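Local coordinates for putative uncharacterized protein (Mycobacterium avium, PDB 2Z6V), which is probably a sulfotransferase, which would transfer a sulfuryl group from the nucleotide donor PAPS to an acceptor that has not been identified, at residues I194-K200 with S225-Q230; T189-H195 with L247-H252; Y336-R341 with Q375-A379. One frame throughout, in Å; residues are numbered along the deposited sequence.

Contact 1 of 3, residues I194-K200 with S225-Q230; sequences IHNQDFK and STYEYQ
His195, Thr226 and Tyr229 contribute the three largest shares of the joint between segment 194-200, the end of a short helix running into a 3-10 segment, and helix 224-238, and the imidazole of His195 shows how one ring can be fixed from several directions. Over one of its faces sits Thr226 CG2, 3.6 Å from the ring centroid, a CH-pi contact. At the rim, His195 NE2 donates to Gln230 OE1 (2.8 Å, N-H...O angle 160°); the partner lies in the ring plane, but the donor stands above the plane of the amide. The CE1 edge points into the face of Tyr227, an edge-to-face pair with centroids 4.8 Å apart; the Tyr227 hydroxyl is bonded to His252. Thr226 divides its branches: with CG2 anti to the backbone N and OG1 beside it (chi1 -49°), the methyl serves His195 while OG1 donates 2.8 Å to the anti lone pair of Asp198 OD2. Ser225 OG reaches that same oxygen from the syn side at 3.0 Å and accepts from Lys200 NZ. The other carboxylate oxygen, OD1, is salt-bridged to Arg87. Further along the helix, Tyr229 OH gives its proton to Gln197 OE1 at 2.7 Å, while Tyr229 CD2 rests 3.9 Å from Ile194 CG2. Buried packing of a helix against a 3-10 segment, with polar groups paired inside it, here belongs to the helical layer around the parallel sheet of the sulfotransferase fold.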
loop_
_atom_site.group_PDB
_atom_site.type_symbol
_atom_site.label_atom_id
_atom_site.label_comp_id
_atom_site.label_asym_id
_atom_site.label_seq_id
_atom_site.Cartn_x
_atom_site.Cartn_y
_atom_site.Cartn_z
ATOM N N ILE A 194 -2.925 -3.507 5.633
ATOM C CA ILE A 194 -3.262 -4.784 6.248
ATOM C C ILE A 194 -1.914 -5.177 6.845
ATOM O O ILE A 194 -1.811 -5.518 8.020
ATOM C CB ILE A 194 -3.686 -5.861 5.229
ATOM C CG1 ILE A 194 -5.178 -5.728 4.913
ATOM C CG2 ILE A 194 -3.414 -7.254 5.795
ATOM C CD1 ILE A 194 -5.630 -6.687 3.855
ATOM N N HIS A 195 -0.880 -5.068 6.014
ATOM C CA HIS A 195 0.489 -5.390 6.390
ATOM C C HIS A 195 1.041 -4.616 7.596
ATOM O O HIS A 195 1.699 -5.191 8.451
ATOM C CB HIS A 195 1.428 -5.178 5.188
ATOM C CG HIS A 195 1.292 -6.214 4.112
ATOM N ND1 HIS A 195 2.297 -6.478 3.206
ATOM C CD2 HIS A 195 0.266 -7.032 3.782
ATOM C CE1 HIS A 195 1.897 -7.413 2.363
ATOM N NE2 HIS A 195 0.667 -7.764 2.690
ATOM N N ASN A 196 0.797 -3.314 7.661
ATOM C CA ASN A 196 1.309 -2.534 8.775
ATOM C C ASN A 196 0.756 -3.045 10.103
ATOM O O ASN A 196 1.295 -2.732 11.170
ATOM C CB ASN A 196 0.998 -1.044 8.580
ATOM C CG ASN A 196 -0.471 -0.727 8.742
ATOM O OD1 ASN A 196 -1.318 -1.626 8.756
ATOM N ND2 ASN A 196 -0.789 0.560 8.852
ATOM N N GLN A 197 -0.301 -3.855 10.040
ATOM C CA GLN A 197 -0.898 -4.429 11.247
ATOM C C GLN A 197 -0.025 -5.566 11.789
ATOM O O GLN A 197 -0.300 -6.131 12.855
ATOM C CB GLN A 197 -2.303 -4.955 10.961
ATOM C CG GLN A 197 -3.347 -3.873 10.723
ATOM C CD GLN A 197 -4.666 -4.434 10.230
ATOM O OE1 GLN A 197 -5.190 -5.404 10.784
ATOM N NE2 GLN A 197 -5.213 -3.825 9.184
ATOM N N ASP A 198 1.015 -5.917 11.040
ATOM C CA ASP A 198 1.937 -6.947 11.483
ATOM C C ASP A 198 3.293 -6.270 11.621
ATOM O O ASP A 198 4.323 -6.914 11.817
ATOM C CB ASP A 198 2.006 -8.095 10.476
ATOM C CG ASP A 198 2.865 -9.256 10.975
ATOM O OD1 ASP A 198 2.638 -9.720 12.123
ATOM O OD2 ASP A 198 3.763 -9.701 10.222
ATOM N N PHE A 199 3.270 -4.947 11.513
ATOM C CA PHE A 199 4.463 -4.119 11.623
ATOM C C PHE A 199 5.642 -4.559 10.759
ATOM O O PHE A 199 6.797 -4.556 11.185
ATOM C CB PHE A 199 4.846 -3.985 13.096
ATOM C CG PHE A 199 3.757 -3.362 13.919
ATOM C CD1 PHE A 199 2.825 -4.154 14.582
ATOM C CD2 PHE A 199 3.597 -1.975 13.943
ATOM C CE1 PHE A 199 1.748 -3.578 15.248
ATOM C CE2 PHE A 199 2.519 -1.387 14.607
ATOM C CZ PHE A 199 1.593 -2.187 15.259
ATOM N N LYS A 200 5.306 -4.921 9.526
ATOM C CA LYS A 200 6.256 -5.334 8.498
ATOM C C LYS A 200 5.693 -4.763 7.195
ATOM O O LYS A 200 5.255 -5.498 6.296
ATOM C CB LYS A 200 6.347 -6.855 8.414
ATOM C CG LYS A 200 6.952 -7.507 9.640
ATOM C CD LYS A 200 7.091 -8.999 9.420
ATOM C CE LYS A 200 7.582 -9.713 10.650
ATOM N NZ LYS A 200 7.456 -11.175 10.444
ATOM N N SER A 225 4.752 -14.365 7.862
ATOM C CA SER A 225 3.679 -14.087 8.813
ATOM C C SER A 225 2.724 -13.037 8.246
ATOM O O SER A 225 1.505 -13.131 8.406
ATOM C CB SER A 225 4.257 -13.583 10.140
ATOM O OG SER A 225 5.016 -12.394 9.964
ATOM N N THR A 226 3.293 -12.046 7.567
ATOM C CA THR A 226 2.523 -10.956 6.992
ATOM C C THR A 226 1.601 -11.385 5.857
ATOM O O THR A 226 0.403 -11.090 5.872
ATOM C CB THR A 226 3.454 -9.858 6.473
ATOM O OG1 THR A 226 4.410 -9.527 7.493
ATOM C CG2 THR A 226 2.646 -8.630 6.084
ATOM N N TYR A 227 2.154 -12.073 4.864
ATOM C CA TYR A 227 1.323 -12.511 3.758
ATOM C C TYR A 227 0.301 -13.531 4.218
ATOM O O TYR A 227 -0.819 -13.560 3.705
ATOM C CB TYR A 227 2.176 -13.050 2.605
ATOM C CG TYR A 227 2.726 -11.936 1.748
ATOM C CD1 TYR A 227 3.907 -11.286 2.093
ATOM C CD2 TYR A 227 2.004 -11.455 0.653
ATOM C CE1 TYR A 227 4.353 -10.172 1.372
ATOM C CE2 TYR A 227 2.437 -10.348 -0.072
ATOM C CZ TYR A 227 3.608 -9.708 0.295
ATOM O OH TYR A 227 4.028 -8.592 -0.397
ATOM N N GLU A 228 0.667 -14.347 5.202
ATOM C CA GLU A 228 -0.266 -15.342 5.715
ATOM C C GLU A 228 -1.394 -14.614 6.417
ATOM O O GLU A 228 -2.542 -15.061 6.397
ATOM C CB GLU A 228 0.436 -16.290 6.680
ATOM C CG GLU A 228 1.127 -17.454 5.993
ATOM C CD GLU A 228 2.237 -18.035 6.837
ATOM O OE1 GLU A 228 2.026 -18.160 8.067
ATOM O OE2 GLU A 228 3.309 -18.368 6.271
ATOM N N TYR A 229 -1.062 -13.484 7.035
ATOM C CA TYR A 229 -2.065 -12.678 7.710
ATOM C C TYR A 229 -2.983 -12.052 6.649
ATOM O O TYR A 229 -4.209 -12.031 6.797
ATOM C CB TYR A 229 -1.397 -11.577 8.537
ATOM C CG TYR A 229 -2.385 -10.651 9.222
ATOM C CD1 TYR A 229 -3.338 -11.153 10.110
ATOM C CD2 TYR A 229 -2.394 -9.278 8.949
ATOM C CE1 TYR A 229 -4.279 -10.317 10.703
ATOM C CE2 TYR A 229 -3.329 -8.435 9.540
ATOM C CZ TYR A 229 -4.272 -8.963 10.414
ATOM O OH TYR A 229 -5.213 -8.139 10.993
ATOM N N GLN A 230 -2.397 -11.560 5.563
ATOM C CA GLN A 230 -3.221 -10.950 4.531
ATOM C C GLN A 230 -4.282 -11.917 4.029
ATOM O O GLN A 230 -5.443 -11.538 3.876
ATOM C CB GLN A 230 -2.384 -10.465 3.352
ATOM C CG GLN A 230 -3.198 -9.623 2.399
ATOM C CD GLN A 230 -2.433 -9.225 1.167
ATOM O OE1 GLN A 230 -1.200 -9.205 1.167
ATOM N NE2 GLN A 230 -3.158 -8.881 0.105
#

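Contact 2 of 3, residues T189-H195 with L247-H252; sequences TEDMFIH and LKMPSH. With PLM (palmitic acid), chain C.
Met249 threads between Asp191, Met192 and His195, and its side chain can be read atom by atom. CB stands 4.2 Å from CB of Asp191. CG, anti to the backbone N (chi1 -180°), turns toward the palmitate chain, whose fit in this stretch is doubtful in detail. SD comes next, lying 4.0 Å from Met192 CB and oblique to the imidazole of His195, a sulfur-aromatic contact. The bend at chi3 (97°) then carries CE to the same ring, 3.4 Å from His195 ND1, and also over a face of the His252 ring toward its rim. The methionine thus fills the angle between two histidines whose planes are nearly perpendicular.

Polar bonds secure the backbones beside it. Asp191 N donates to Lys248 O at 2.9 Å, and water 1 accepts from Lys248 N at 2.8 Å while also approaching Thr189 O and Asp191 OD1. His252 NE2 donates to the anti lone pair of Asp191 OD2 (2.6 Å, N-H...O angle 173°), and the oxygen lies in the imidazole plane. With ND1 already engaged by Tyr227, both nitrogens of the histidine are tied.

Lys248 directs NZ to Thr119 and runs close to a bound sulfate, probably from the crystallisation liquor. Thr119 belongs to the loop after strand 109-113, which in sulfotransferases cradles the 5'-phosphate of PAPS. The contact therefore lies beside the probable donor site, and the palmitate packs against Glu190, Met192 and Pro250 nearby, in a pocket that may be that of the acceptor.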
loop_
_atom_site.group_PDB
_atom_site.type_symbol
_atom_site.label_atom_id
_atom_site.label_comp_id
_atom_site.label_asym_id
_atom_site.label_seq_id
_atom_site.Cartn_x
_atom_site.Cartn_y
_atom_site.Cartn_z
ATOM N N THR A 189 -7.670 0.538 -1.698
ATOM C CA THR A 189 -6.496 1.005 -0.967
ATOM C C THR A 189 -5.421 -0.074 -1.109
ATOM O O THR A 189 -5.682 -1.132 -1.683
ATOM C CB THR A 189 -6.809 1.235 0.536
ATOM O OG1 THR A 189 -5.755 2.007 1.131
ATOM C CG2 THR A 189 -6.932 -0.101 1.275
ATOM N N GLU A 190 -4.218 0.193 -0.607
ATOM C CA GLU A 190 -3.126 -0.779 -0.687
ATOM C C GLU A 190 -3.145 -1.822 0.421
ATOM O O GLU A 190 -3.683 -1.585 1.503
ATOM C CB GLU A 190 -1.767 -0.082 -0.657
ATOM C CG GLU A 190 -1.378 0.517 -1.964
ATOM C CD GLU A 190 -1.637 1.995 -2.024
ATOM O OE1 GLU A 190 -2.702 2.449 -1.530
ATOM O OE2 GLU A 190 -0.765 2.701 -2.583
ATOM N N ASP A 191 -2.544 -2.974 0.142
ATOM C CA ASP A 191 -2.483 -4.043 1.119
ATOM C C ASP A 191 -1.571 -3.592 2.246
ATOM O O ASP A 191 -1.477 -4.247 3.289
ATOM C CB ASP A 191 -1.945 -5.329 0.491
ATOM C CG ASP A 191 -2.822 -5.840 -0.637
ATOM O OD1 ASP A 191 -4.059 -5.668 -0.550
ATOM O OD2 ASP A 191 -2.281 -6.423 -1.604
ATOM N N MET A 192 -0.909 -2.461 2.029
ATOM C CA MET A 192 -0.004 -1.892 3.015
ATOM C C MET A 192 -0.730 -1.699 4.338
ATOM O O MET A 192 -0.156 -1.912 5.406
ATOM C CB MET A 192 0.528 -0.546 2.520
ATOM C CG MET A 192 1.518 0.132 3.453
ATOM S SD MET A 192 2.943 -0.901 3.839
ATOM C CE MET A 192 3.936 -0.704 2.422
ATOM N N PHE A 193 -2.003 -1.330 4.263
ATOM C CA PHE A 193 -2.783 -1.102 5.471
ATOM C C PHE A 193 -3.330 -2.346 6.141
ATOM O O PHE A 193 -4.116 -2.253 7.079
ATOM C CB PHE A 193 -3.874 -0.081 5.177
ATOM C CG PHE A 193 -3.326 1.181 4.599
ATOM C CD1 PHE A 193 -2.461 1.969 5.349
ATOM C CD2 PHE A 193 -3.551 1.507 3.263
ATOM C CE1 PHE A 193 -1.814 3.059 4.776
ATOM C CE2 PHE A 193 -2.913 2.591 2.679
ATOM C CZ PHE A 193 -2.038 3.371 3.435
ATOM N N ILE A 194 -2.925 -3.507 5.633
ATOM C CA ILE A 194 -3.262 -4.784 6.248
ATOM C C ILE A 194 -1.914 -5.177 6.845
ATOM O O ILE A 194 -1.811 -5.518 8.020
ATOM C CB ILE A 194 -3.686 -5.861 5.229
ATOM C CG1 ILE A 194 -5.178 -5.728 4.913
ATOM C CG2 ILE A 194 -3.414 -7.254 5.795
ATOM C CD1 ILE A 194 -5.630 -6.687 3.855
ATOM N N HIS A 195 -0.880 -5.068 6.014
ATOM C CA HIS A 195 0.489 -5.390 6.390
ATOM C C HIS A 195 1.041 -4.616 7.596
ATOM O O HIS A 195 1.699 -5.191 8.451
ATOM C CB HIS A 195 1.428 -5.178 5.188
ATOM C CG HIS A 195 1.292 -6.214 4.112
ATOM N ND1 HIS A 195 2.297 -6.478 3.206
ATOM C CD2 HIS A 195 0.266 -7.032 3.782
ATOM C CE1 HIS A 195 1.897 -7.413 2.363
ATOM N NE2 HIS A 195 0.667 -7.764 2.690
ATOM N N LEU A 247 -5.947 -6.745 -5.922
ATOM C CA LEU A 247 -5.119 -6.120 -4.900
ATOM C C LEU A 247 -3.994 -5.293 -5.474
ATOM O O LEU A 247 -3.619 -5.462 -6.639
ATOM C CB LEU A 247 -4.534 -7.194 -3.991
ATOM C CG LEU A 247 -5.577 -8.167 -3.450
ATOM C CD1 LEU A 247 -4.902 -9.397 -2.864
ATOM C CD2 LEU A 247 -6.421 -7.449 -2.418
ATOM N N LYS A 248 -3.463 -4.401 -4.638
ATOM C CA LYS A 248 -2.365 -3.529 -5.021
ATOM C C LYS A 248 -1.488 -3.123 -3.842
ATOM O O LYS A 248 -1.963 -2.962 -2.720
ATOM C CB LYS A 248 -2.893 -2.260 -5.699
ATOM C CG LYS A 248 -1.793 -1.278 -6.081
ATOM C CD LYS A 248 -2.274 -0.156 -6.992
ATOM C CE LYS A 248 -3.043 0.917 -6.234
ATOM N NZ LYS A 248 -3.395 2.078 -7.112
ATOM N N MET A 249 -0.200 -2.965 -4.130
ATOM C CA MET A 249 0.816 -2.525 -3.181
ATOM C C MET A 249 2.155 -2.608 -3.886
ATOM O O MET A 249 2.617 -3.693 -4.229
ATOM C CB MET A 249 0.863 -3.387 -1.919
ATOM C CG MET A 249 1.934 -2.897 -0.952
ATOM S SD MET A 249 2.011 -3.731 0.638
ATOM C CE MET A 249 3.306 -4.939 0.355
ATOM N N PRO A 250 2.792 -1.453 -4.127
ATOM C CA PRO A 250 4.093 -1.423 -4.804
ATOM C C PRO A 250 5.135 -2.385 -4.240
ATOM O O PRO A 250 5.695 -3.189 -4.986
ATOM C CB PRO A 250 4.512 0.043 -4.681
ATOM C CG PRO A 250 3.200 0.767 -4.780
ATOM C CD PRO A 250 2.269 -0.087 -3.924
ATOM N N SER A 251 5.385 -2.326 -2.933
ATOM C CA SER A 251 6.394 -3.196 -2.323
ATOM C C SER A 251 6.102 -4.696 -2.389
ATOM O O SER A 251 6.857 -5.495 -1.837
ATOM C CB SER A 251 6.689 -2.781 -0.869
ATOM O OG SER A 251 5.511 -2.731 -0.086
ATOM N N HIS A 252 5.015 -5.083 -3.052
ATOM C CA HIS A 252 4.729 -6.505 -3.222
ATOM C C HIS A 252 5.895 -6.997 -4.087
ATOM O O HIS A 252 6.299 -8.155 -4.025
ATOM C CB HIS A 252 3.419 -6.734 -3.983
ATOM C CG HIS A 252 2.213 -6.873 -3.109
ATOM N ND1 HIS A 252 2.196 -7.660 -1.979
ATOM C CD2 HIS A 252 0.954 -6.387 -3.246
ATOM C CE1 HIS A 252 0.981 -7.655 -1.458
ATOM N NE2 HIS A 252 0.207 -6.891 -2.209
HETATM C C1 PLM C . 8.732 4.620 3.327
HETATM O O1 PLM C . 9.968 4.584 3.509
HETATM O O2 PLM C . 7.856 4.489 4.209
HETATM C C2 PLM C . 8.234 4.846 1.897
HETATM C C3 PLM C . 8.928 3.903 0.913
HETATM C C4 PLM C . 8.358 4.011 -0.503
HETATM C C5 PLM C . 6.872 3.646 -0.545
HETATM C C6 PLM C . 5.985 4.810 -0.098
HETATM C C7 PLM C . 4.558 4.325 0.153
HETATM C C8 PLM C . 4.484 3.512 1.447
HETATM C C9 PLM C . 3.553 2.313 1.263
HETATM C CA PLM C . 2.194 2.739 0.703
HETATM C CB PLM C . 1.461 1.558 0.062
HETATM C CC PLM C . 2.342 0.920 -1.012
HETATM C CD PLM C . 3.387 -0.005 -0.383
HETATM C CE PLM C . 4.582 -0.248 -1.308
HETATM C CF PLM C . 5.347 1.058 -1.533
HETATM C CG PLM C . 6.630 0.835 -2.333
HETATM O O HOH W 1 -5.190 -3.829 -2.494
#

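Contact 3 of 3, residues Y336-R341 with Q375-A379; sequences YHEMMR and QDRFA
Phe378 is the side chain that the short helix 336-341 receives, and its ring meets three helix residues at once. CG anti to the backbone N (chi1 -178°) directs the ring to the helix. Arg341 lies over one face in a cation-pi contact: its CZ is 4.6 Å from the Phe378 centroid, 25° off the ring normal. The guanidinium is not stacked flat, since its plane is turned 60° from the ring, and of its atoms NH1 comes nearest, 3.5 Å from Phe378 CG. The beta carbon of His337 comes up to Phe378 CE2, whereas the imidazole itself leads elsewhere. Tyr336 offers CE2 at 4.1 Å from Phe378 CD2, the two rings meeting obliquely.

Beside the aromatic ring, Met340 bends at chi2 and chi3 to fold over the backbone of the incoming loop. Its SD is 3.3 Å from Asp376 O, and its CB lies 4.3 Å from CB of Phe378, while its CG lies over a face of Tyr336, toward the rim. Gln375 completes this flank with its side chain against the end of the helix.

A second shell sets these groups in place. Arg341 runs extended as far as NE; NH1 then makes a weak bond back to His337 O at 3.5 Å, and NH2 is salt-bridged to Glu409. Arg273 makes a cation-pi contact with Tyr336.

The helix follows directly on strand 331-335, an outermost strand of the sheet. Met339 turns inward to helices 120-126 and 343-353, while the loop carrying Phe378, between helices 360-371 and 392-405, covers another side together with the C-terminal residues Glu409 and Glu411.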
loop_
_atom_site.group_PDB
_atom_site.type_symbol
_atom_site.label_atom_id
_atom_site.label_comp_id
_atom_site.label_asym_id
_atom_site.label_seq_id
_atom_site.Cartn_x
_atom_site.Cartn_y
_atom_site.Cartn_z
ATOM N N TYR A 336 2.645 3.199 -17.643
ATOM C CA TYR A 336 2.027 4.479 -17.326
ATOM C C TYR A 336 1.603 5.207 -18.602
ATOM O O TYR A 336 0.485 5.727 -18.695
ATOM C CB TYR A 336 3.014 5.350 -16.551
ATOM C CG TYR A 336 2.514 6.746 -16.286
ATOM C CD1 TYR A 336 1.411 6.965 -15.465
ATOM C CD2 TYR A 336 3.136 7.851 -16.867
ATOM C CE1 TYR A 336 0.937 8.256 -15.224
ATOM C CE2 TYR A 336 2.669 9.145 -16.634
ATOM C CZ TYR A 336 1.572 9.337 -15.810
ATOM O OH TYR A 336 1.115 10.611 -15.561
ATOM N N HIS A 337 2.494 5.237 -19.589
ATOM C CA HIS A 337 2.188 5.923 -20.825
ATOM C C HIS A 337 1.009 5.318 -21.575
ATOM O O HIS A 337 0.309 6.022 -22.289
ATOM C CB HIS A 337 3.428 6.007 -21.732
ATOM C CG HIS A 337 3.951 4.682 -22.202
ATOM N ND1 HIS A 337 4.974 4.013 -21.563
ATOM C CD2 HIS A 337 3.622 3.926 -23.278
ATOM C CE1 HIS A 337 5.255 2.907 -22.226
ATOM N NE2 HIS A 337 4.450 2.831 -23.270
ATOM N N GLU A 338 0.778 4.022 -21.406
ATOM C CA GLU A 338 -0.343 3.368 -22.078
ATOM C C GLU A 338 -1.625 3.622 -21.304
ATOM O O GLU A 338 -2.709 3.723 -21.877
ATOM C CB GLU A 338 -0.101 1.859 -22.199
ATOM C CG GLU A 338 0.648 1.441 -23.464
ATOM C CD GLU A 338 0.887 -0.065 -23.547
ATOM O OE1 GLU A 338 -0.044 -0.842 -23.234
ATOM O OE2 GLU A 338 2.007 -0.470 -23.941
ATOM N N MET A 339 -1.487 3.739 -19.994
ATOM C CA MET A 339 -2.622 3.980 -19.121
ATOM C C MET A 339 -3.182 5.392 -19.335
ATOM O O MET A 339 -4.362 5.642 -19.093
ATOM C CB MET A 339 -2.183 3.796 -17.667
ATOM C CG MET A 339 -3.209 3.124 -16.784
ATOM S SD MET A 339 -3.689 1.497 -17.409
ATOM C CE MET A 339 -5.431 1.429 -16.902
ATOM N N MET A 340 -2.330 6.309 -19.791
ATOM C CA MET A 340 -2.735 7.692 -20.043
ATOM C C MET A 340 -3.383 7.866 -21.415
ATOM O O MET A 340 -4.433 8.497 -21.536
ATOM C CB MET A 340 -1.526 8.628 -19.952
ATOM C CG MET A 340 -0.867 8.697 -18.584
ATOM S SD MET A 340 -1.977 9.286 -17.286
ATOM C CE MET A 340 -2.459 7.706 -16.501
ATOM N N ARG A 341 -2.752 7.306 -22.444
ATOM C CA ARG A 341 -3.256 7.410 -23.811
ATOM C C ARG A 341 -4.505 6.583 -24.092
ATOM O O ARG A 341 -5.343 6.980 -24.900
ATOM C CB ARG A 341 -2.160 7.024 -24.810
ATOM C CG ARG A 341 -1.008 8.017 -24.870
ATOM C CD ARG A 341 0.030 7.617 -25.914
ATOM N NE ARG A 341 1.007 8.680 -26.146
ATOM C CZ ARG A 341 1.871 9.122 -25.237
ATOM N NH1 ARG A 341 1.890 8.592 -24.019
ATOM N NH2 ARG A 341 2.712 10.102 -25.543
ATOM N N GLN A 375 -7.841 12.316 -16.580
ATOM C CA GLN A 375 -6.503 12.026 -16.092
ATOM C C GLN A 375 -5.483 12.997 -16.663
ATOM O O GLN A 375 -5.648 13.497 -17.776
ATOM C CB GLN A 375 -6.124 10.591 -16.456
ATOM C CG GLN A 375 -6.219 10.303 -17.941
ATOM C CD GLN A 375 -6.087 8.828 -18.262
ATOM O OE1 GLN A 375 -5.096 8.189 -17.905
ATOM N NE2 GLN A 375 -7.090 8.279 -18.943
ATOM N N ASP A 376 -4.432 13.259 -15.889
ATOM C CA ASP A 376 -3.367 14.167 -16.305
ATOM C C ASP A 376 -2.681 13.671 -17.577
ATOM O O ASP A 376 -2.108 12.581 -17.607
ATOM C CB ASP A 376 -2.328 14.324 -15.185
ATOM C CG ASP A 376 -2.879 15.056 -13.966
ATOM O OD1 ASP A 376 -2.115 15.261 -12.996
ATOM O OD2 ASP A 376 -4.072 15.427 -13.974
ATOM N N ARG A 377 -2.750 14.483 -18.624
ATOM C CA ARG A 377 -2.145 14.157 -19.907
ATOM C C ARG A 377 -0.693 13.724 -19.696
ATOM O O ARG A 377 -0.060 14.113 -18.714
ATOM C CB ARG A 377 -2.195 15.392 -20.814
ATOM C CG ARG A 377 -2.050 15.114 -22.300
ATOM C CD ARG A 377 -2.072 16.416 -23.097
ATOM N NE ARG A 377 -2.370 16.202 -24.513
ATOM C CZ ARG A 377 -3.553 15.805 -24.978
ATOM N NH1 ARG A 377 -4.559 15.576 -24.143
ATOM N NH2 ARG A 377 -3.732 15.634 -26.282
ATOM N N PHE A 378 -0.172 12.907 -20.607
ATOM C CA PHE A 378 1.212 12.455 -20.512
ATOM C C PHE A 378 2.077 13.657 -20.885
ATOM O O PHE A 378 1.887 14.250 -21.945
ATOM C CB PHE A 378 1.453 11.285 -21.481
ATOM C CG PHE A 378 2.852 10.719 -21.431
ATOM C CD1 PHE A 378 3.905 11.364 -22.073
ATOM C CD2 PHE A 378 3.114 9.544 -20.732
ATOM C CE1 PHE A 378 5.198 10.846 -22.021
ATOM C CE2 PHE A 378 4.403 9.018 -20.672
ATOM C CZ PHE A 378 5.446 9.671 -21.318
ATOM N N ALA A 379 3.016 14.024 -20.019
ATOM C CA ALA A 379 3.863 15.179 -20.297
ATOM C C ALA A 379 5.308 15.010 -19.847
ATOM O O ALA A 379 5.589 14.333 -18.855
ATOM C CB ALA A 379 3.262 16.420 -19.646
#

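Contacts 1 and 2 form one continuous buried region: they share Ile194 and His195 on helix 192-195, and contact 1 is nested along the chain inside the loop that contact 2 closes. They also touch directly, for Gln230 NE2 probably donates to Asp191 OD2, so a polar network runs from helix 224-238 through Asp191 to the residues at and after the end of strand 244-248. Contact 3 stands apart, about 23 Å from contact 2 between centres, and is only partly buried. Its chemistry changes accordingly: the two inner contacts combine directed hydrogen bonds with ring and methionine packing, whereas the peripheral one rests mainly on apolar contacts and a cation-pi pair involving exposed Arg341.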